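Local coordinates for protein alpha-L-arabinofuranosidase B (Aspergillus kawachii, PDB 6SXT) that releases terminal non-reducing alpha-L-arabinofuranosyl residues from arabinan, arabinoxylan and arabinogalactan by a retaining mechanism, at residues N67-I72 against T467-D472; A159-Y164 against T188-G193; I182-S187 against R226-A231. One frame throughout, in Å; residues are numbered along the deposited sequence.

Interaction 1. Residues N67-I72 against T467-D472; sequences NTTCLI and TSFNND. With NAG (2-acetamido-2-deoxy-beta-D-glucopyranose), chain D.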
loop_
_atom_site.group_PDB
_atom_site.type_symbol
_atom_site.label_atom_id
_atom_site.label_comp_id
_atom_site.label_asym_id
_atom_site.label_seq_id
_atom_site.Cartn_x
_atom_site.Cartn_y
_atom_site.Cartn_z
ATOM N N ASN A 67 8.125 -10.177 -16.877
ATOM C CA ASN A 67 7.894 -9.486 -18.160
ATOM C C ASN A 67 6.464 -8.989 -18.269
ATOM O O ASN A 67 5.940 -8.923 -19.374
ATOM C CB ASN A 67 8.238 -10.359 -19.373
ATOM C CG ASN A 67 9.620 -10.877 -19.245
ATOM O OD1 ASN A 67 9.800 -12.024 -18.833
ATOM N ND2 ASN A 67 10.575 -10.014 -19.561
ATOM N N THR A 68 5.833 -8.632 -17.148
ATOM C CA THR A 68 4.511 -8.015 -17.155
ATOM C C THR A 68 4.317 -7.322 -15.817
ATOM O O THR A 68 5.316 -7.104 -15.101
ATOM C CB THR A 68 3.428 -9.052 -17.504
ATOM O OG1 THR A 68 2.187 -8.405 -17.744
ATOM C CG2 THR A 68 3.243 -10.156 -16.467
ATOM N N THR A 69 3.064 -7.007 -15.552
ATOM C CA THR A 69 2.628 -6.326 -14.320
ATOM C C THR A 69 1.620 -7.220 -13.620
ATOM O O THR A 69 0.901 -7.966 -14.296
ATOM C CB THR A 69 2.037 -4.950 -14.629
ATOM O OG1 THR A 69 0.923 -5.123 -15.504
ATOM C CG2 THR A 69 3.111 -4.049 -15.185
ATOM N N CYS A 70 1.553 -7.108 -12.308
ATOM C CA CYS A 70 0.598 -7.929 -11.531
ATOM C C CYS A 70 -0.154 -7.062 -10.544
ATOM O O CYS A 70 0.416 -6.117 -9.962
ATOM C CB CYS A 70 1.303 -9.030 -10.791
ATOM S SG CYS A 70 1.594 -10.488 -11.830
ATOM N N LEU A 71 -1.399 -7.455 -10.329
ATOM C CA LEU A 71 -2.304 -6.894 -9.324
ATOM C C LEU A 71 -2.680 -8.019 -8.366
ATOM O O LEU A 71 -2.786 -9.184 -8.797
ATOM C CB LEU A 71 -3.560 -6.395 -10.009
ATOM C CG LEU A 71 -3.365 -5.237 -10.989
ATOM C CD1 LEU A 71 -4.670 -4.888 -11.685
ATOM C CD2 LEU A 71 -2.774 -4.015 -10.297
ATOM N N ILE A 72 -2.881 -7.651 -7.112
ATOM C CA ILE A 72 -3.472 -8.559 -6.104
ATOM C C ILE A 72 -4.983 -8.425 -6.201
ATOM O O ILE A 72 -5.536 -7.400 -5.843
ATOM C CB ILE A 72 -2.923 -8.275 -4.706
ATOM C CG1 ILE A 72 -1.432 -8.552 -4.662
ATOM C CG2 ILE A 72 -3.659 -9.099 -3.674
ATOM C CD1 ILE A 72 -0.744 -7.955 -3.429
ATOM N N THR A 467 -1.616 -1.725 -25.368
ATOM C CA THR A 467 -0.849 -1.819 -26.627
ATOM C C THR A 467 0.545 -1.247 -26.429
ATOM O O THR A 467 0.623 -0.090 -26.007
ATOM C CB THR A 467 -1.585 -1.091 -27.747
ATOM O OG1 THR A 467 -2.849 -1.724 -27.826
ATOM C CG2 THR A 467 -0.881 -1.207 -29.077
ATOM N N SER A 468 1.544 -2.062 -26.651
ATOM C CA SER A 468 2.976 -1.677 -26.632
ATOM C C SER A 468 3.390 -1.297 -25.198
ATOM O O SER A 468 4.416 -0.671 -25.046
ATOM C CB SER A 468 3.235 -0.486 -27.585
ATOM O OG SER A 468 4.604 -0.350 -27.863
ATOM N N PHE A 469 2.668 -1.781 -24.187
ATOM C CA PHE A 469 2.952 -1.340 -22.796
ATOM C C PHE A 469 4.374 -1.744 -22.441
ATOM O O PHE A 469 5.168 -0.898 -21.978
ATOM C CB PHE A 469 1.942 -1.899 -21.781
ATOM C CG PHE A 469 2.279 -1.409 -20.405
ATOM C CD1 PHE A 469 1.842 -0.186 -19.947
ATOM C CD2 PHE A 469 3.072 -2.195 -19.583
ATOM C CE1 PHE A 469 2.151 0.234 -18.660
ATOM C CE2 PHE A 469 3.394 -1.750 -18.299
ATOM C CZ PHE A 469 2.934 -0.542 -17.847
ATOM N N ASN A 470 4.719 -3.016 -22.552
ATOM C CA ASN A 470 6.025 -3.510 -22.109
ATOM C C ASN A 470 7.132 -2.702 -22.813
ATOM O O ASN A 470 8.121 -2.347 -22.174
ATOM C CB ASN A 470 6.214 -4.993 -22.367
ATOM C CG ASN A 470 5.467 -5.870 -21.369
ATOM O OD1 ASN A 470 4.658 -5.389 -20.582
ATOM N ND2 ASN A 470 5.815 -7.148 -21.434
ATOM N N ASN A 471 7.028 -2.499 -24.125
ATOM C CA ASN A 471 8.095 -1.741 -24.842
ATOM C C ASN A 471 8.113 -0.277 -24.383
ATOM O O ASN A 471 9.243 0.257 -24.136
ATOM C CB ASN A 471 7.879 -1.862 -26.352
ATOM C CG ASN A 471 8.256 -3.222 -26.875
ATOM O OD1 ASN A 471 9.101 -3.919 -26.320
ATOM N ND2 ASN A 471 7.691 -3.556 -28.032
ATOM N N ASP A 472 6.952 0.321 -24.191
ATOM C CA ASP A 472 6.800 1.773 -23.904
ATOM C C ASP A 472 7.214 2.101 -22.465
ATOM O O ASP A 472 7.345 3.296 -22.176
ATOM C CB ASP A 472 5.402 2.289 -24.168
ATOM C CG ASP A 472 4.914 2.191 -25.622
ATOM O OD1 ASP A 472 5.740 1.781 -26.508
ATOM O OD2 ASP A 472 3.724 2.477 -25.797
HETATM C C1 NAG D . 11.949 -10.404 -19.445
HETATM C C2 NAG D . 12.696 -10.453 -20.771
HETATM C C3 NAG D . 14.152 -10.902 -20.547
HETATM C C4 NAG D . 14.821 -10.064 -19.444
HETATM C C5 NAG D . 13.913 -9.851 -18.236
HETATM C C6 NAG D . 14.479 -8.785 -17.264
HETATM C C7 NAG D . 11.154 -10.806 -22.657
HETATM C C8 NAG D . 10.436 -11.792 -23.512
HETATM N N2 NAG D . 11.990 -11.305 -21.733
HETATM O O3 NAG D . 14.938 -10.830 -21.781
HETATM O O4 NAG D . 16.092 -10.615 -19.087
HETATM O O5 NAG D . 12.579 -9.439 -18.583
HETATM O O6 NAG D . 14.687 -7.527 -17.974
HETATM O O7 NAG D . 10.993 -9.593 -22.800
HETATM O O HOH W 1 2.539 -6.979 -20.072
#
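The carboxamide of N470 and the phenyl ring of F469, adjacent on the short helix 469-472, are the two flat groups turned to the loop before strand 70-75. In the plane of the F469 ring, at its edge, lies OD1 of N470. The side chains of T69 and F469 come at each other from opposite directions and meet obliquely, with the methyl T69 CG2 3.9 Å from F469 CE2. That methyl is anti to the T69 carbonyl carbon (OG1 at chi1 59°), and the hydroxyl turns instead to N457 OD1. Y444 of strand 444-448 touches both T69 and F469.

The amide works with both its ends. ND2 of N470 donates to the backbone oxygen of N67, 2.7 Å from ND2 to O, but the bond is bent, with an N-H...O angle of 138°. The donor stands above the carbonyl plane and the oxygen is tilted from the amide plane, so neither group is used in its plane. At the other end a water links the segments: it donates to N470 OD1 at 2.7 Å and accepts from T68 OG1 at 2.8 Å. With N-H and C=O both engaged, the amide is held against a flip about its last torsion.

N67 itself carries N-acetylglucosamine, joined from ND2 to C1 at 1.4 Å, and the remaining hydrogen of that nitrogen goes to L428 O of the arabinose-binding domain. One asparagine thus meets this domain through both its backbone and its glycosylated side chain. At this point of the interface between the catalytic and arabinose-binding domains the chemistry is mainly polar: neutral amide, hydroxyl and water groups bridge the two, and one methyl-ring contact adds an apolar component.

Interaction 2. Residues A159-Y164 against T188-G193; sequences ACCFDY and TTWGYG. With LXE ([(1~{S},2~{S},3~{S},4~{S})-2-(hydroxymethyl)-3,4-bis(oxidanyl)cyclopentyl]azanium), chain G; NAG (2-acetamido-2-deoxy-beta-D-glucopyranose), chain B.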
loop_
_atom_site.group_PDB
_atom_site.type_symbol
_atom_site.label_atom_id
_atom_site.label_comp_id
_atom_site.label_asym_id
_atom_site.label_seq_id
_atom_site.Cartn_x
_atom_site.Cartn_y
_atom_site.Cartn_z
ATOM N N ALA A 159 -5.382 11.833 4.450
ATOM C CA ALA A 159 -6.687 11.790 3.757
ATOM C C ALA A 159 -7.517 10.641 4.298
ATOM O O ALA A 159 -6.971 9.639 4.749
ATOM C CB ALA A 159 -6.479 11.685 2.298
ATOM N N CYS A 160 -8.831 10.747 4.270
ATOM C CA CYS A 160 -9.684 9.672 4.796
ATOM C C CYS A 160 -9.739 8.545 3.768
ATOM O O CYS A 160 -10.005 8.813 2.594
ATOM C CB CYS A 160 -11.086 10.162 5.062
ATOM S SG CYS A 160 -12.101 8.903 5.839
ATOM N N CYS A 161 -9.483 7.291 4.147
ATOM C CA CYS A 161 -9.068 6.835 5.459
ATOM C C CYS A 161 -8.361 5.489 5.277
ATOM O O CYS A 161 -8.894 4.654 4.536
ATOM C CB CYS A 161 -10.190 6.550 6.450
ATOM S SG CYS A 161 -10.867 8.015 7.309
ATOM N N PHE A 162 -7.184 5.298 5.868
ATOM C CA PHE A 162 -6.473 4.002 5.689
ATOM C C PHE A 162 -6.908 3.099 6.837
ATOM O O PHE A 162 -6.313 3.141 7.936
ATOM C CB PHE A 162 -4.952 4.187 5.658
ATOM C CG PHE A 162 -4.279 2.877 5.360
ATOM C CD1 PHE A 162 -4.356 2.369 4.087
ATOM C CD2 PHE A 162 -3.688 2.108 6.359
ATOM C CE1 PHE A 162 -3.813 1.142 3.758
ATOM C CE2 PHE A 162 -3.159 0.858 6.042
ATOM C CZ PHE A 162 -3.219 0.395 4.753
ATOM N N ASP A 163 -7.952 2.329 6.611
ATOM C CA ASP A 163 -8.610 1.517 7.641
ATOM C C ASP A 163 -8.450 0.014 7.385
ATOM O O ASP A 163 -8.341 -0.426 6.249
ATOM C CB ASP A 163 -10.094 1.780 7.816
ATOM C CG ASP A 163 -10.482 3.119 8.373
ATOM O OD1 ASP A 163 -9.608 3.938 8.681
ATOM O OD2 ASP A 163 -11.760 3.350 8.438
ATOM N N TYR A 164 -8.528 -0.754 8.457
ATOM C CA TYR A 164 -8.718 -2.212 8.378
ATOM C C TYR A 164 -9.667 -2.587 9.496
ATOM O O TYR A 164 -9.377 -2.328 10.688
ATOM C CB TYR A 164 -7.410 -2.993 8.535
ATOM C CG TYR A 164 -7.596 -4.485 8.573
ATOM C CD1 TYR A 164 -8.076 -5.164 7.465
ATOM C CD2 TYR A 164 -7.363 -5.243 9.717
ATOM C CE1 TYR A 164 -8.267 -6.535 7.466
ATOM C CE2 TYR A 164 -7.523 -6.617 9.739
ATOM C CZ TYR A 164 -7.982 -7.285 8.609
ATOM O OH TYR A 164 -8.163 -8.641 8.669
ATOM N N THR A 188 -5.964 14.942 10.899
ATOM C CA THR A 188 -6.371 15.627 12.150
ATOM C C THR A 188 -7.767 16.246 11.993
ATOM O O THR A 188 -8.124 17.104 12.853
ATOM C CB THR A 188 -5.352 16.710 12.540
ATOM O OG1 THR A 188 -5.354 17.660 11.489
ATOM C CG2 THR A 188 -3.938 16.167 12.684
ATOM N N THR A 189 -8.547 15.736 11.059
ATOM C CA THR A 189 -9.953 16.175 10.842
ATOM C C THR A 189 -10.800 15.866 12.064
ATOM O O THR A 189 -11.670 16.682 12.452
ATOM C CB THR A 189 -10.510 15.543 9.569
ATOM O OG1 THR A 189 -9.651 15.916 8.497
ATOM C CG2 THR A 189 -11.952 15.898 9.310
ATOM N N TRP A 190 -10.579 14.720 12.681
ATOM C CA TRP A 190 -11.283 14.271 13.887
ATOM C C TRP A 190 -10.278 14.166 15.034
ATOM O O TRP A 190 -9.933 15.168 15.677
ATOM C CB TRP A 190 -12.012 12.957 13.545
ATOM C CG TRP A 190 -12.967 13.038 12.391
ATOM C CD1 TRP A 190 -14.282 13.444 12.438
ATOM C CD2 TRP A 190 -12.728 12.642 11.030
ATOM N NE1 TRP A 190 -14.837 13.356 11.189
ATOM C CE2 TRP A 190 -13.907 12.891 10.294
ATOM C CE3 TRP A 190 -11.592 12.159 10.326
ATOM C CZ2 TRP A 190 -13.999 12.616 8.927
ATOM C CZ3 TRP A 190 -11.699 11.863 8.984
ATOM C CH2 TRP A 190 -12.890 12.109 8.287
ATOM N N GLY A 191 -9.766 12.985 15.297
ATOM C CA GLY A 191 -8.844 12.754 16.393
ATOM C C GLY A 191 -7.409 12.890 15.931
ATOM O O GLY A 191 -7.147 12.775 14.751
ATOM N N TYR A 192 -6.534 12.959 16.925
ATOM C CA TYR A 192 -5.072 12.913 16.713
ATOM C C TYR A 192 -4.402 12.775 18.067
ATOM O O TYR A 192 -5.032 12.842 19.171
ATOM C CB TYR A 192 -4.609 14.091 15.851
ATOM C CG TYR A 192 -4.911 15.419 16.516
ATOM C CD1 TYR A 192 -4.034 15.973 17.431
ATOM C CD2 TYR A 192 -6.113 16.072 16.283
ATOM C CE1 TYR A 192 -4.311 17.185 18.075
ATOM C CE2 TYR A 192 -6.415 17.276 16.935
ATOM C CZ TYR A 192 -5.506 17.831 17.823
ATOM O OH TYR A 192 -5.776 19.001 18.509
ATOM N N GLY A 193 -3.129 12.384 18.031
ATOM C CA GLY A 193 -2.352 12.112 19.230
ATOM C C GLY A 193 -1.215 13.132 19.396
ATOM O O GLY A 193 -1.258 14.223 18.748
HETATM C "C1'" LXE G . -17.519 7.794 7.617
HETATM C "C2'" LXE G . -16.519 6.848 6.949
HETATM O "O2'" LXE G . -17.054 5.589 6.757
HETATM C "C3'" LXE G . -15.425 6.881 7.926
HETATM O "O3'" LXE G . -14.240 6.193 7.345
HETATM C "C4'" LXE G . -15.179 8.370 8.036
HETATM C "C5'" LXE G . -14.505 8.765 9.337
HETATM O "O5'" LXE G . -15.150 8.295 10.500
HETATM C "C6'" LXE G . -16.629 8.981 7.887
HETATM N "N1'" LXE G . -16.555 9.913 6.726
HETATM C C1 NAG B . 0.499 15.152 7.626
HETATM C C2 NAG B . 0.030 16.621 7.838
HETATM C C3 NAG B . 0.564 17.500 6.698
HETATM C C4 NAG B . 2.065 17.386 6.585
HETATM C C5 NAG B . 2.374 15.858 6.467
HETATM C C6 NAG B . 3.843 15.604 6.319
HETATM C C7 NAG B . -2.090 17.235 8.923
HETATM C C8 NAG B . -3.545 17.202 8.737
HETATM N N2 NAG B . -1.410 16.727 7.893
HETATM O O3 NAG B . 0.180 18.869 7.098
HETATM O O4 NAG B . 2.555 17.929 5.362
HETATM O O5 NAG B . 1.946 15.174 7.630
HETATM O O6 NAG B . 4.589 16.129 7.397
HETATM O O7 NAG B . -1.573 17.625 9.985
#
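One wall of the active-site pocket of the catalytic domain is built here from a vicinal disulfide and a tryptophan: C160 and C161, adjacent in sequence and joined through a cis peptide bond, lie beside the indole of W190. The disulfide bond, C160 SG to C161 SG, is 2.1 Å long. C160 SG is 4.1 Å from W190 CH2, and C161 SG is 4.3 Å from W190 CZ3, so the disulfide runs along the six-membered end of the indole. Both are oblique sulfur-aromatic contacts, the sulfurs lying 64° and 56° off the ring normal, respectively, and neither sits squarely over the ring. C160 reaches W190 with its SG anti to the backbone N (chi1 -175°).

The indole is sandwiched. CG2 of the preceding residue, T189, lies over the centre of one face, while C5' of the bound cyclopentyl inhibitor lies 3.8 Å above the other, displaced toward the rim. The sulfurs C160 SG and C161 SG lie alongside the inhibitor's O3', each 3.8 Å from it. The inhibitor is also hydrogen-bonded to D203, the nucleophile E205, N207 and the proton donor D281.

Around this site, C161 packs on Y183 of strand 180-185 and D203 of strand 199-203, and L208 of strand 208-209 touches both C161 and W190. The disulfide precedes edge strand 163-164, while W190 rides on the loop linking strands 180-185 and 199-203.

Interaction 3. Residues I182-S187 against R226-A231; sequences IYLGNS and RFVTAA. With NAG (2-acetamido-2-deoxy-beta-D-glucopyranose), chain B; ACT (acetate ion), chain H.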
loop_
_atom_site.group_PDB
_atom_site.type_symbol
_atom_site.label_atom_id
_atom_site.label_comp_id
_atom_site.label_asym_id
_atom_site.label_seq_id
_atom_site.Cartn_x
_atom_site.Cartn_y
_atom_site.Cartn_z
ATOM N N ILE A 182 -9.280 -0.242 12.665
ATOM C CA ILE A 182 -7.938 0.369 12.745
ATOM C C ILE A 182 -7.808 1.457 11.702
ATOM O O ILE A 182 -8.099 1.200 10.532
ATOM C CB ILE A 182 -6.854 -0.697 12.575
ATOM C CG1 ILE A 182 -6.917 -1.750 13.665
ATOM C CG2 ILE A 182 -5.489 -0.028 12.483
ATOM C CD1 ILE A 182 -6.130 -3.015 13.303
ATOM N N TYR A 183 -7.273 2.588 12.103
ATOM C CA TYR A 183 -6.840 3.650 11.196
ATOM C C TYR A 183 -5.346 3.922 11.441
ATOM O O TYR A 183 -4.914 3.954 12.598
ATOM C CB TYR A 183 -7.635 4.945 11.465
ATOM C CG TYR A 183 -7.033 6.137 10.772
ATOM C CD1 TYR A 183 -7.391 6.467 9.471
ATOM C CD2 TYR A 183 -6.089 6.949 11.382
ATOM C CE1 TYR A 183 -6.792 7.502 8.784
ATOM C CE2 TYR A 183 -5.488 7.993 10.710
ATOM C CZ TYR A 183 -5.836 8.291 9.411
ATOM O OH TYR A 183 -5.202 9.288 8.706
ATOM N N LEU A 184 -4.597 4.156 10.385
ATOM C CA LEU A 184 -3.197 4.637 10.496
ATOM C C LEU A 184 -2.972 5.771 9.515
ATOM O O LEU A 184 -3.137 5.574 8.318
ATOM C CB LEU A 184 -2.182 3.518 10.264
ATOM C CG LEU A 184 -0.729 3.957 10.386
ATOM C CD1 LEU A 184 -0.363 4.466 11.762
ATOM C CD2 LEU A 184 0.189 2.808 9.996
ATOM N N GLY A 185 -2.545 6.935 10.034
ATOM C CA GLY A 185 -2.268 8.088 9.191
ATOM C C GLY A 185 -2.184 9.345 10.049
ATOM O O GLY A 185 -2.212 9.254 11.255
ATOM N N ASN A 186 -2.040 10.496 9.385
ATOM C CA ASN A 186 -1.927 11.739 10.189
ATOM C C ASN A 186 -3.082 12.661 9.859
ATOM O O ASN A 186 -2.877 13.867 9.938
ATOM C CB ASN A 186 -0.574 12.424 10.048
ATOM C CG ASN A 186 -0.324 13.124 8.736
ATOM O OD1 ASN A 186 -0.507 12.583 7.648
ATOM N ND2 ASN A 186 0.133 14.406 8.833
ATOM N N SER A 187 -4.236 12.113 9.542
ATOM C CA SER A 187 -5.478 12.908 9.584
ATOM C C SER A 187 -5.556 13.648 10.910
ATOM O O SER A 187 -5.408 13.037 11.982
ATOM C CB SER A 187 -6.682 12.021 9.414
ATOM O OG SER A 187 -7.858 12.833 9.544
ATOM N N ARG A 226 9.010 1.319 11.371
ATOM C CA ARG A 226 8.854 0.907 9.979
ATOM C C ARG A 226 7.805 -0.206 9.846
ATOM O O ARG A 226 7.052 -0.202 8.864
ATOM C CB ARG A 226 10.196 0.477 9.397
ATOM C CG ARG A 226 10.077 -0.070 7.987
ATOM C CD ARG A 226 9.461 0.889 6.986
ATOM N NE ARG A 226 9.430 0.406 5.620
ATOM C CZ ARG A 226 8.610 -0.556 5.172
ATOM N NH1 ARG A 226 7.723 -1.095 6.010
ATOM N NH2 ARG A 226 8.739 -0.992 3.925
ATOM N N PHE A 227 7.764 -1.140 10.752
ATOM C CA PHE A 227 6.715 -2.165 10.826
ATOM C C PHE A 227 6.001 -1.955 12.155
ATOM O O PHE A 227 6.636 -2.052 13.245
ATOM C CB PHE A 227 7.289 -3.574 10.742
ATOM C CG PHE A 227 7.987 -3.829 9.443
ATOM C CD1 PHE A 227 7.280 -4.241 8.328
ATOM C CD2 PHE A 227 9.364 -3.733 9.366
ATOM C CE1 PHE A 227 7.941 -4.440 7.124
ATOM C CE2 PHE A 227 10.031 -3.986 8.180
ATOM C CZ PHE A 227 9.312 -4.323 7.065
ATOM N N VAL A 228 4.714 -1.652 12.094
ATOM C CA VAL A 228 3.910 -1.375 13.296
ATOM C C VAL A 228 2.879 -2.459 13.472
ATOM O O VAL A 228 2.176 -2.818 12.506
ATOM C CB VAL A 228 3.332 0.045 13.302
ATOM C CG1 VAL A 228 2.445 0.329 12.143
ATOM C CG2 VAL A 228 2.596 0.308 14.618
ATOM N N THR A 229 2.765 -2.991 14.690
ATOM C CA THR A 229 1.613 -3.824 15.066
ATOM C C THR A 229 0.561 -2.918 15.660
ATOM O O THR A 229 0.838 -2.308 16.696
ATOM C CB THR A 229 1.941 -4.910 16.072
ATOM O OG1 THR A 229 3.023 -5.694 15.542
ATOM C CG2 THR A 229 0.753 -5.795 16.314
ATOM N N ALA A 230 -0.610 -2.843 15.037
ATOM C CA ALA A 230 -1.760 -2.107 15.608
ATOM C C ALA A 230 -2.747 -3.139 16.088
ATOM O O ALA A 230 -3.220 -3.931 15.239
ATOM C CB ALA A 230 -2.355 -1.213 14.551
ATOM N N ALA A 231 -3.133 -3.123 17.366
ATOM C CA ALA A 231 -4.104 -4.078 17.922
ATOM C C ALA A 231 -5.242 -3.274 18.531
ATOM O O ALA A 231 -4.995 -2.431 19.436
ATOM C CB ALA A 231 -3.502 -5.027 18.932
HETATM C C1 NAG B . 0.499 15.152 7.626
HETATM C C2 NAG B . 0.030 16.621 7.838
HETATM C C3 NAG B . 0.564 17.500 6.698
HETATM C C4 NAG B . 2.065 17.386 6.585
HETATM C C5 NAG B . 2.374 15.858 6.467
HETATM C C6 NAG B . 3.843 15.604 6.319
HETATM C C7 NAG B . -2.090 17.235 8.923
HETATM C C8 NAG B . -3.545 17.202 8.737
HETATM N N2 NAG B . -1.410 16.727 7.893
HETATM O O3 NAG B . 0.180 18.869 7.098
HETATM O O4 NAG B . 2.555 17.929 5.362
HETATM O O5 NAG B . 1.946 15.174 7.630
HETATM O O6 NAG B . 4.589 16.129 7.397
HETATM O O7 NAG B . -1.573 17.625 9.985
HETATM C C ACT H . 11.605 1.031 2.760
HETATM O O ACT H . 10.701 0.195 2.100
HETATM O OXT ACT H . 11.456 1.686 3.976
HETATM C CH3 ACT H . 13.017 1.081 2.123
#
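L184 and V228 point their branches at each other tip to tip, L184 CD2 lying 4.0 Å from V228 CG1. Two residues along each strand, I182 packs against A230; the backbones run past each other without a single hydrogen bond between them. The methyl CG2 of I182 rests 3.9 Å from A230 CB. The longer branch of I182 extends farther along the opposing strand, bringing CD1 to 3.6 Å from A230 O, where a methyl lies against a backbone carbonyl.

CG of L184 is anti to the backbone N (chi1 -179°), which carries the leucine tip toward V228. In V228 the touching methyl CG1 occupies the position between the backbone N and the carbonyl carbon (chi1 60°), and it is this branch that faces L184. Y183 points to the other side of its strand, where Y183 OH accepts from S187 N at 3.1 Å, linking the strand to the residues that follow it. N186, just before S187, carries N-linked N-acetylglucosamine on ND2.

Neighbouring strands fill in the same layer: M147 touches I182, L151 touches both L184 and V228, and I200 packs on V228 and A230. Away from the contact, the edge of the R226 guanidinium holds an acetate, probably from the crystallisation liquor, through two nearly straight bonds, R226 NE to OXT and NH2 to O, each 2.9 Å. The closest backbone pair, I182 and A230, has CA atoms 7.2 Å apart. All four meeting residues are buried and apolar, an arrangement typical of the core between two beta-sheets packed face to face, consistent with the concanavalin-like beta-sandwich of this catalytic domain.

Overall arrangement
Interactions 2 and 3 lie together in the catalytic domain, their centres about 10 Å apart, and are coupled through one sheet: Y164 O and I182 N are 2.9 Å apart, and F162 O and L184 N 3.2 Å, both probable hydrogen bonds between residues 162-164 and strand 180-185. Interaction 2 lines the inhibitor pocket, whereas interaction 3 packs beneath the same sheet, with the I182 side chain about 11 Å from the inhibitor. Interaction 1 stands apart, with its centre about 34 Å from that of interaction 2 and about 32 Å from that of interaction 3. It lies on the opposite side of the chain's centre, where it joins the catalytic and arabinose-binding domains.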